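TRNA uridine(34) acetyltransferase (Methanocaldococcus infernus, PDB 6IA8) catalyses formation of 5-carboxymethyluridine at wobble position 34 of tRNA from acetyl-CoA, using S-adenosylmethionine and a [4Fe-4S] cluster. Local coordinates at residues A[257-271]-A[307-321]. Sequence-based numbering, arbitrary orientation.
Sequences PGMPGSSIEMDKKMF and FKPYREEEAIEVISY
Asp267 OD2 accepts two hydrogen bonds from opposite faces of its carboxylate, one from Tyr310 OH at 2.6 Å and one from Gly258 N at 2.8 Å. The carboxylate thus joins helix 264-276 of the radical SAM core to the loop that leads into helix 312-325; the facing segments of the two helices run nearly parallel (23°) beside strand 284-287 of the parallel sheet. Ser262 OG holds the other oxygen, Asp267 OD1, from above the carboxylate plane, so the group is pinned at both oxygens. The Tyr310 ring, turned 81° from that plane, lies between Gly258 CA, 3.5 Å from its centroid in a CH-pi contact, and Glu314 CB on the opposite face. Phe307 is likewise flanked, by Pro260 CG over one face and Pro309 N over the other, while Gly258 O meets its edge. Along the helices, Val318 spreads its branches: CG1, anti to the backbone N (chi1 174°), packs against Asp267 CB at 3.7 Å and Phe271 CE2, and CG2 meets Ile264 CG2. Farther along, Lys268, extended beyond CG, places CD over one face of the Tyr321 ring, toward its rim, and Lys268 CG lies 3.6 Å from Tyr321 CD2. At the loop end, a water donates to Gly258 O and accepts from Tyr310 N, 2.7 Å from that nitrogen.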
ATOM      1  N   PRO A 257     -14.172  -6.567   8.133  1.00 34.67           N
ATOM      2  CA  PRO A 257     -15.231  -7.579   8.230  1.00 32.80           C
ATOM      3  C   PRO A 257     -15.922  -7.491   9.588  1.00 33.69           C
ATOM      4  O   PRO A 257     -15.331  -7.079  10.592  1.00 35.72           O
ATOM      5  CB  PRO A 257     -14.486  -8.912   8.067  1.00 40.90           C
ATOM      6  CG  PRO A 257     -13.158  -8.544   7.461  1.00 40.60           C
ATOM      7  CD  PRO A 257     -12.832  -7.159   7.986  1.00 34.99           C
ATOM      8  N   GLY A 258     -17.192  -7.887   9.607  1.00 35.11           N
ATOM      9  CA  GLY A 258     -17.921  -8.060  10.855  1.00 35.67           C
ATOM     10  C   GLY A 258     -18.398  -6.776  11.505  1.00 39.13           C
ATOM     11  O   GLY A 258     -18.580  -6.723  12.738  1.00 34.82           O
ATOM     12  N   MET A 259     -18.629  -5.735  10.710  1.00 34.85           N
ATOM     13  CA  MET A 259     -19.201  -4.507  11.231  1.00 45.67           C
ATOM     14  C   MET A 259     -20.678  -4.702  11.570  1.00 43.61           C
ATOM     15  O   MET A 259     -21.320  -5.629  11.078  1.00 34.01           O
ATOM     16  CB  MET A 259     -19.062  -3.377  10.216  1.00 37.86           C
ATOM     17  CG  MET A 259     -17.625  -2.902  10.043  1.00 39.61           C
ATOM     18  SD  MET A 259     -17.471  -1.725   8.729  1.00 40.85           S
ATOM     19  CE  MET A 259     -18.199  -0.239   9.439  1.00 43.85           C
ATOM     20  N   PRO A 260     -21.240  -3.826  12.404  1.00 37.14           N
ATOM     21  CA  PRO A 260     -22.677  -3.918  12.707  1.00 35.35           C
ATOM     22  C   PRO A 260     -23.495  -3.908  11.429  1.00 34.30           C
ATOM     23  O   PRO A 260     -23.236  -3.131  10.508  1.00 41.99           O
ATOM     24  CB  PRO A 260     -22.945  -2.670  13.558  1.00 45.94           C
ATOM     25  CG  PRO A 260     -21.631  -2.374  14.219  1.00 64.13           C
ATOM     26  CD  PRO A 260     -20.555  -2.809  13.226  1.00 58.55           C
ATOM     27  N   GLY A 261     -24.481  -4.791  11.370  1.00 38.82           N
ATOM     28  CA  GLY A 261     -25.338  -4.877  10.213  1.00 37.06           C
ATOM     29  C   GLY A 261     -24.864  -5.823   9.137  1.00 40.90           C
ATOM     30  O   GLY A 261     -25.639  -6.141   8.219  1.00 43.42           O
ATOM     31  N   SER A 262     -23.638  -6.314   9.237  1.00 44.72           N
ATOM     32  CA  SER A 262     -23.094  -7.179   8.211  1.00 37.27           C
ATOM     33  C   SER A 262     -23.290  -8.645   8.598  1.00 43.97           C
ATOM     34  O   SER A 262     -23.925  -8.985   9.597  1.00 40.02           O
ATOM     35  CB  SER A 262     -21.617  -6.859   7.982  1.00 42.39           C
ATOM     36  OG  SER A 262     -21.186  -7.316   6.701  1.00 56.83           O
ATOM     37  N   SER A 263     -22.736  -9.531   7.785  1.00 39.64           N
ATOM     38  CA  SER A 263     -22.827 -10.966   8.011  1.00 43.68           C
ATOM     39  C   SER A 263     -21.658 -11.622   7.296  1.00 37.06           C
ATOM     40  O   SER A 263     -20.943 -10.980   6.520  1.00 38.41           O
ATOM     41  CB  SER A 263     -24.147 -11.532   7.501  1.00 42.68           C
ATOM     42  OG  SER A 263     -24.169 -11.509   6.074  1.00 44.32           O
ATOM     43  N   ILE A 264     -21.454 -12.909   7.580  1.00 39.47           N
ATOM     44  CA  ILE A 264     -20.390 -13.645   6.905  1.00 46.07           C
ATOM     45  C   ILE A 264     -20.597 -13.589   5.399  1.00 40.51           C
ATOM     46  O   ILE A 264     -19.681 -13.251   4.645  1.00 33.83           O
ATOM     47  CB  ILE A 264     -20.315 -15.092   7.423  1.00 49.68           C
ATOM     48  CG1 ILE A 264     -19.768 -15.099   8.862  1.00 50.50           C
ATOM     49  CG2 ILE A 264     -19.452 -15.943   6.512  1.00 45.05           C
ATOM     50  CD1 ILE A 264     -19.798 -16.473   9.529  1.00 61.43           C
ATOM     51  N   GLU A 265     -21.813 -13.895   4.938  1.00 40.20           N
ATOM     52  CA  GLU A 265     -22.073 -13.893   3.504  1.00 64.79           C
ATOM     53  C   GLU A 265     -21.966 -12.490   2.923  1.00 53.47           C
ATOM     54  O   GLU A 265     -21.464 -12.317   1.812  1.00 37.25           O
ATOM     55  CB  GLU A 265     -23.451 -14.479   3.214  1.00 63.22           C
ATOM     56  CG  GLU A 265     -23.731 -14.644   1.726  1.00102.36           C
ATOM     57  CD  GLU A 265     -22.714 -15.534   1.030  1.00112.05           C
ATOM     58  OE1 GLU A 265     -22.260 -16.521   1.643  1.00104.54           O
ATOM     59  OE2 GLU A 265     -22.360 -15.242  -0.130  1.00112.42           O
ATOM     60  N   MET A 266     -22.455 -11.479   3.639  1.00 39.15           N
ATOM     61  CA  MET A 266     -22.303 -10.105   3.175  1.00 42.44           C
ATOM     62  C   MET A 266     -20.829  -9.717   3.054  1.00 37.37           C
ATOM     63  O   MET A 266     -20.432  -9.044   2.092  1.00 34.12           O
ATOM     64  CB  MET A 266     -23.030  -9.156   4.132  1.00 49.22           C
ATOM     65  CG  MET A 266     -23.205  -7.746   3.590  1.00 69.39           C
ATOM     66  SD  MET A 266     -24.305  -6.683   4.573  1.00 74.86           S
ATOM     67  CE  MET A 266     -25.622  -7.815   4.909  1.00 41.86           C
ATOM     68  N   ASP A 267     -20.015 -10.074   4.056  1.00 32.71           N
ATOM     69  CA  ASP A 267     -18.585  -9.784   3.977  1.00 33.23           C
ATOM     70  C   ASP A 267     -17.930 -10.492   2.793  1.00 33.54           C
ATOM     71  O   ASP A 267     -17.108  -9.898   2.091  1.00 32.77           O
ATOM     72  CB  ASP A 267     -17.893 -10.179   5.279  1.00 33.00           C
ATOM     73  CG  ASP A 267     -18.140  -9.181   6.405  1.00 37.96           C
ATOM     74  OD1 ASP A 267     -18.488  -7.984   6.161  1.00 34.71           O
ATOM     75  OD2 ASP A 267     -17.918  -9.578   7.553  1.00 39.80           O
ATOM     76  N   LYS A 268     -18.229 -11.778   2.598  1.00 32.40           N
ATOM     77  CA  LYS A 268     -17.680 -12.504   1.455  1.00 33.86           C
ATOM     78  C   LYS A 268     -18.039 -11.819   0.139  1.00 35.13           C
ATOM     79  O   LYS A 268     -17.193 -11.693  -0.757  1.00 34.66           O
ATOM     80  CB  LYS A 268     -18.188 -13.943   1.468  1.00 36.98           C
ATOM     81  CG  LYS A 268     -17.562 -14.806   2.564  1.00 41.24           C
ATOM     82  CD  LYS A 268     -18.081 -16.232   2.498  1.00 41.46           C
ATOM     83  CE  LYS A 268     -17.394 -17.115   3.542  1.00 55.57           C
ATOM     84  NZ  LYS A 268     -17.954 -18.505   3.561  1.00 61.03           N
ATOM     85  N   LYS A 269     -19.293 -11.386  -0.005  1.00 42.27           N
ATOM     86  CA  LYS A 269     -19.696 -10.713  -1.235  1.00 37.81           C
ATOM     87  C   LYS A 269     -18.956  -9.403  -1.411  1.00 33.44           C
ATOM     88  O   LYS A 269     -18.592  -9.042  -2.541  1.00 33.58           O
ATOM     89  CB  LYS A 269     -21.209 -10.484  -1.242  1.00 40.40           C
ATOM     90  CG  LYS A 269     -22.003 -11.782  -1.450  1.00 79.52           C
ATOM     91  CD  LYS A 269     -23.493 -11.520  -1.603  1.00108.01           C
ATOM     92  CE  LYS A 269     -24.230 -12.761  -2.096  1.00129.89           C
ATOM     93  NZ  LYS A 269     -23.857 -13.121  -3.493  1.00123.05           N
ATOM     94  N   MET A 270     -18.691  -8.693  -0.310  1.00 33.14           N
ATOM     95  CA  MET A 270     -17.926  -7.457  -0.412  1.00 34.90           C
ATOM     96  C   MET A 270     -16.544  -7.713  -1.025  1.00 28.83           C
ATOM     97  O   MET A 270     -16.065  -6.959  -1.890  1.00 30.16           O
ATOM     98  CB  MET A 270     -17.788  -6.815   0.974  1.00 36.34           C
ATOM     99  CG  MET A 270     -16.700  -5.754   1.026  1.00 39.34           C
ATOM    100  SD  MET A 270     -16.768  -4.698   2.517  1.00 42.65           S
ATOM    101  CE  MET A 270     -16.222  -5.795   3.799  1.00 64.45           C
ATOM    102  N   PHE A 271     -15.838  -8.721  -0.515  1.00 27.97           N
ATOM    103  CA  PHE A 271     -14.515  -8.986  -1.074  1.00 32.64           C
ATOM    104  C   PHE A 271     -14.583  -9.384  -2.544  1.00 33.46           C
ATOM    105  O   PHE A 271     -13.720  -8.979  -3.348  1.00 30.82           O
ATOM    106  CB  PHE A 271     -13.802 -10.036  -0.231  1.00 31.06           C
ATOM    107  CG  PHE A 271     -13.310  -9.468   1.092  1.00 29.48           C
ATOM    108  CD1 PHE A 271     -12.210  -8.628   1.141  1.00 30.57           C
ATOM    109  CD2 PHE A 271     -13.971  -9.769   2.267  1.00 36.91           C
ATOM    110  CE1 PHE A 271     -11.786  -8.091   2.345  1.00 35.86           C
ATOM    111  CE2 PHE A 271     -13.569  -9.224   3.481  1.00 34.67           C
ATOM    112  CZ  PHE A 271     -12.471  -8.396   3.525  1.00 41.39           C
ATOM    113  N   PHE A 307     -24.659  -4.942  18.583  1.00 51.10           N
ATOM    114  CA  PHE A 307     -23.448  -5.353  17.879  1.00 59.67           C
ATOM    115  C   PHE A 307     -22.813  -6.507  18.637  1.00 54.40           C
ATOM    116  O   PHE A 307     -22.454  -6.356  19.809  1.00 43.94           O
ATOM    117  CB  PHE A 307     -22.476  -4.163  17.755  1.00 43.56           C
ATOM    118  CG  PHE A 307     -21.142  -4.508  17.142  1.00 57.05           C
ATOM    119  CD1 PHE A 307     -21.057  -5.379  16.082  1.00 46.72           C
ATOM    120  CD2 PHE A 307     -19.984  -3.938  17.617  1.00 44.14           C
ATOM    121  CE1 PHE A 307     -19.845  -5.688  15.516  1.00 52.68           C
ATOM    122  CE2 PHE A 307     -18.760  -4.242  17.055  1.00 57.26           C
ATOM    123  CZ  PHE A 307     -18.695  -5.115  15.996  1.00 57.06           C
ATOM    124  N   LYS A 308     -22.708  -7.658  17.975  1.00 47.74           N
ATOM    125  CA  LYS A 308     -21.920  -8.783  18.461  1.00 46.83           C
ATOM    126  C   LYS A 308     -20.768  -8.975  17.488  1.00 41.57           C
ATOM    127  O   LYS A 308     -20.987  -9.475  16.375  1.00 39.08           O
ATOM    128  CB  LYS A 308     -22.767 -10.054  18.542  1.00 63.20           C
ATOM    129  N   PRO A 309     -19.534  -8.607  17.842  1.00 39.21           N
ATOM    130  CA  PRO A 309     -18.439  -8.694  16.863  1.00 41.02           C
ATOM    131  C   PRO A 309     -18.087 -10.147  16.596  1.00 45.31           C
ATOM    132  O   PRO A 309     -18.428 -11.051  17.363  1.00 37.42           O
ATOM    133  CB  PRO A 309     -17.273  -7.957  17.540  1.00 43.42           C
ATOM    134  CG  PRO A 309     -17.547  -8.158  19.025  1.00 43.13           C
ATOM    135  CD  PRO A 309     -19.066  -8.123  19.160  1.00 42.78           C
ATOM    136  N   TYR A 310     -17.381 -10.357  15.492  1.00 40.13           N
ATOM    137  CA  TYR A 310     -16.904 -11.681  15.142  1.00 41.64           C
ATOM    138  C   TYR A 310     -16.013 -12.218  16.250  1.00 38.68           C
ATOM    139  O   TYR A 310     -15.228 -11.476  16.852  1.00 39.94           O
ATOM    140  CB  TYR A 310     -16.091 -11.620  13.845  1.00 37.48           C
ATOM    141  CG  TYR A 310     -16.875 -11.573  12.545  1.00 40.32           C
ATOM    142  CD1 TYR A 310     -16.226 -11.368  11.338  1.00 42.07           C
ATOM    143  CD2 TYR A 310     -18.252 -11.740  12.526  1.00 40.51           C
ATOM    144  CE1 TYR A 310     -16.927 -11.322  10.148  1.00 37.24           C
ATOM    145  CE2 TYR A 310     -18.956 -11.719  11.345  1.00 35.64           C
ATOM    146  CZ  TYR A 310     -18.279 -11.507  10.151  1.00 35.85           C
ATOM    147  OH  TYR A 310     -18.968 -11.480   8.963  1.00 36.99           O
ATOM    148  N   ARG A 311     -16.117 -13.522  16.498  1.00 40.63           N
ATOM    149  CA  ARG A 311     -15.092 -14.270  17.212  1.00 47.51           C
ATOM    150  C   ARG A 311     -14.081 -14.809  16.199  1.00 41.88           C
ATOM    151  O   ARG A 311     -14.174 -14.541  14.999  1.00 41.25           O
ATOM    152  CB  ARG A 311     -15.735 -15.383  18.036  1.00 51.43           C
ATOM    153  CG  ARG A 311     -16.571 -14.839  19.204  1.00 79.59           C
ATOM    154  CD  ARG A 311     -17.392 -15.928  19.878  1.00111.77           C
ATOM    155  NE  ARG A 311     -16.566 -17.019  20.390  1.00143.28           N
ATOM    156  CZ  ARG A 311     -17.044 -18.069  21.049  1.00108.15           C
ATOM    157  NH1 ARG A 311     -18.349 -18.169  21.290  1.00 89.03           N
ATOM    158  NH2 ARG A 311     -16.218 -19.016  21.475  1.00 88.06           N
ATOM    159  N   GLU A 312     -13.106 -15.586  16.677  1.00 52.09           N
ATOM    160  CA  GLU A 312     -12.031 -16.039  15.801  1.00 51.31           C
ATOM    161  C   GLU A 312     -12.558 -16.877  14.642  1.00 38.93           C
ATOM    162  O   GLU A 312     -12.126 -16.694  13.498  1.00 39.02           O
ATOM    163  CB  GLU A 312     -10.998 -16.828  16.603  1.00 58.93           C
ATOM    164  CG  GLU A 312     -10.163 -15.985  17.536  1.00124.95           C
ATOM    165  CD  GLU A 312      -8.701 -16.004  17.160  1.00174.91           C
ATOM    166  OE1 GLU A 312      -8.247 -15.073  16.464  1.00194.58           O
ATOM    167  OE2 GLU A 312      -8.005 -16.963  17.546  1.00189.97           O
ATOM    168  N   GLU A 313     -13.491 -17.796  14.913  1.00 47.45           N
ATOM    169  CA  GLU A 313     -14.019 -18.663  13.864  1.00 56.86           C
ATOM    170  C   GLU A 313     -14.546 -17.847  12.686  1.00 51.04           C
ATOM    171  O   GLU A 313     -14.232 -18.127  11.529  1.00 41.42           O
ATOM    172  CB  GLU A 313     -15.119 -19.564  14.442  1.00 66.21           C
ATOM    173  CG  GLU A 313     -15.960 -20.298  13.415  1.00 99.53           C
ATOM    174  CD  GLU A 313     -17.363 -20.625  13.933  1.00107.30           C
ATOM    175  OE1 GLU A 313     -17.495 -21.108  15.082  1.00 88.26           O
ATOM    176  OE2 GLU A 313     -18.337 -20.378  13.191  1.00 97.53           O
ATOM    177  N   GLU A 314     -15.378 -16.847  12.955  1.00 39.98           N
ATOM    178  CA  GLU A 314     -15.992 -16.107  11.857  1.00 50.05           C
ATOM    179  C   GLU A 314     -14.960 -15.270  11.106  1.00 41.97           C
ATOM    180  O   GLU A 314     -15.007 -15.173   9.872  1.00 36.62           O
ATOM    181  CB  GLU A 314     -17.114 -15.206  12.381  1.00 78.78           C
ATOM    182  CG  GLU A 314     -18.274 -15.934  13.031  1.00 93.83           C
ATOM    183  CD  GLU A 314     -18.030 -16.208  14.496  1.00105.92           C
ATOM    184  OE1 GLU A 314     -17.807 -17.379  14.859  1.00122.09           O
ATOM    185  OE2 GLU A 314     -18.045 -15.242  15.283  1.00 94.16           O
ATOM    186  N   ALA A 315     -14.041 -14.631  11.836  1.00 34.07           N
ATOM    187  CA  ALA A 315     -13.024 -13.823  11.178  1.00 36.81           C
ATOM    188  C   ALA A 315     -12.179 -14.694  10.264  1.00 32.13           C
ATOM    189  O   ALA A 315     -11.865 -14.298   9.137  1.00 36.13           O
ATOM    190  CB  ALA A 315     -12.160 -13.115  12.217  1.00 41.79           C
ATOM    191  N   ILE A 316     -11.810 -15.887  10.739  1.00 37.12           N
ATOM    192  CA  ILE A 316     -10.993 -16.804   9.948  1.00 45.17           C
ATOM    193  C   ILE A 316     -11.725 -17.221   8.681  1.00 44.14           C
ATOM    194  O   ILE A 316     -11.130 -17.267   7.600  1.00 42.81           O
ATOM    195  CB  ILE A 316     -10.594 -18.023  10.801  1.00 45.29           C
ATOM    196  CG1 ILE A 316      -9.647 -17.586  11.928  1.00 45.35           C
ATOM    197  CG2 ILE A 316      -9.942 -19.113   9.938  1.00 44.52           C
ATOM    198  CD1 ILE A 316      -9.391 -18.680  12.961  1.00 47.71           C
ATOM    199  N   GLU A 317     -13.018 -17.541   8.792  1.00 41.27           N
ATOM    200  CA  GLU A 317     -13.787 -17.949   7.624  1.00 48.70           C
ATOM    201  C   GLU A 317     -13.804 -16.845   6.581  1.00 36.94           C
ATOM    202  O   GLU A 317     -13.574 -17.097   5.398  1.00 35.32           O
ATOM    203  CB  GLU A 317     -15.212 -18.320   8.033  1.00 47.14           C
ATOM    204  CG  GLU A 317     -15.301 -19.578   8.870  1.00 75.37           C
ATOM    205  CD  GLU A 317     -16.712 -19.868   9.335  1.00 81.23           C
ATOM    206  OE1 GLU A 317     -17.633 -19.133   8.924  1.00 71.89           O
ATOM    207  OE2 GLU A 317     -16.895 -20.825  10.118  1.00 82.32           O
ATOM    208  N   VAL A 318     -14.084 -15.606   6.995  1.00 35.11           N
ATOM    209  CA  VAL A 318     -14.183 -14.506   6.034  1.00 37.78           C
ATOM    210  C   VAL A 318     -12.817 -14.187   5.422  1.00 36.44           C
ATOM    211  O   VAL A 318     -12.685 -14.001   4.203  1.00 31.53           O
ATOM    212  CB  VAL A 318     -14.796 -13.268   6.713  1.00 41.01           C
ATOM    213  CG1 VAL A 318     -14.779 -12.080   5.769  1.00 42.86           C
ATOM    214  CG2 VAL A 318     -16.225 -13.584   7.142  1.00 38.47           C
ATOM    215  N   ILE A 319     -11.780 -14.100   6.250  1.00 33.31           N
ATOM    216  CA  ILE A 319     -10.486 -13.682   5.720  1.00 32.15           C
ATOM    217  C   ILE A 319      -9.908 -14.776   4.838  1.00 33.21           C
ATOM    218  O   ILE A 319      -9.258 -14.500   3.821  1.00 32.83           O
ATOM    219  CB  ILE A 319      -9.532 -13.296   6.866  1.00 35.39           C
ATOM    220  CG1 ILE A 319     -10.060 -12.035   7.589  1.00 39.76           C
ATOM    221  CG2 ILE A 319      -8.140 -13.031   6.317  1.00 38.63           C
ATOM    222  CD1 ILE A 319      -9.298 -11.699   8.857  1.00 45.39           C
ATOM    223  N   SER A 320     -10.144 -16.035   5.205  1.00 32.81           N
ATOM    224  CA  SER A 320      -9.677 -17.143   4.370  1.00 37.35           C
ATOM    225  C   SER A 320     -10.345 -17.122   2.996  1.00 35.00           C
ATOM    226  O   SER A 320      -9.683 -17.276   1.954  1.00 35.01           O
ATOM    227  CB  SER A 320      -9.952 -18.467   5.078  1.00 36.47           C
ATOM    228  OG  SER A 320      -9.094 -18.631   6.202  1.00 47.13           O
ATOM    229  N   TYR A 321     -11.652 -16.875   2.968  1.00 32.77           N
ATOM    230  CA  TYR A 321     -12.327 -16.680   1.692  1.00 39.76           C
ATOM    231  C   TYR A 321     -11.691 -15.535   0.915  1.00 30.14           C
ATOM    232  O   TYR A 321     -11.364 -15.673  -0.269  1.00 32.91           O
ATOM    233  CB  TYR A 321     -13.824 -16.413   1.907  1.00 35.19           C
ATOM    234  CG  TYR A 321     -14.528 -16.086   0.612  1.00 30.72           C
ATOM    235  CD1 TYR A 321     -14.888 -17.096  -0.281  1.00 40.15           C
ATOM    236  CD2 TYR A 321     -14.754 -14.770   0.241  1.00 31.58           C
ATOM    237  CE1 TYR A 321     -15.500 -16.802  -1.490  1.00 38.06           C
ATOM    238  CE2 TYR A 321     -15.351 -14.466  -0.962  1.00 37.00           C
ATOM    239  CZ  TYR A 321     -15.720 -15.475  -1.823  1.00 40.86           C
ATOM    240  OH  TYR A 321     -16.303 -15.136  -3.020  1.00 38.93           O
TER
HETATM  241  O   HOH W   1     -16.461  -8.192  14.182  1.00 38.17           O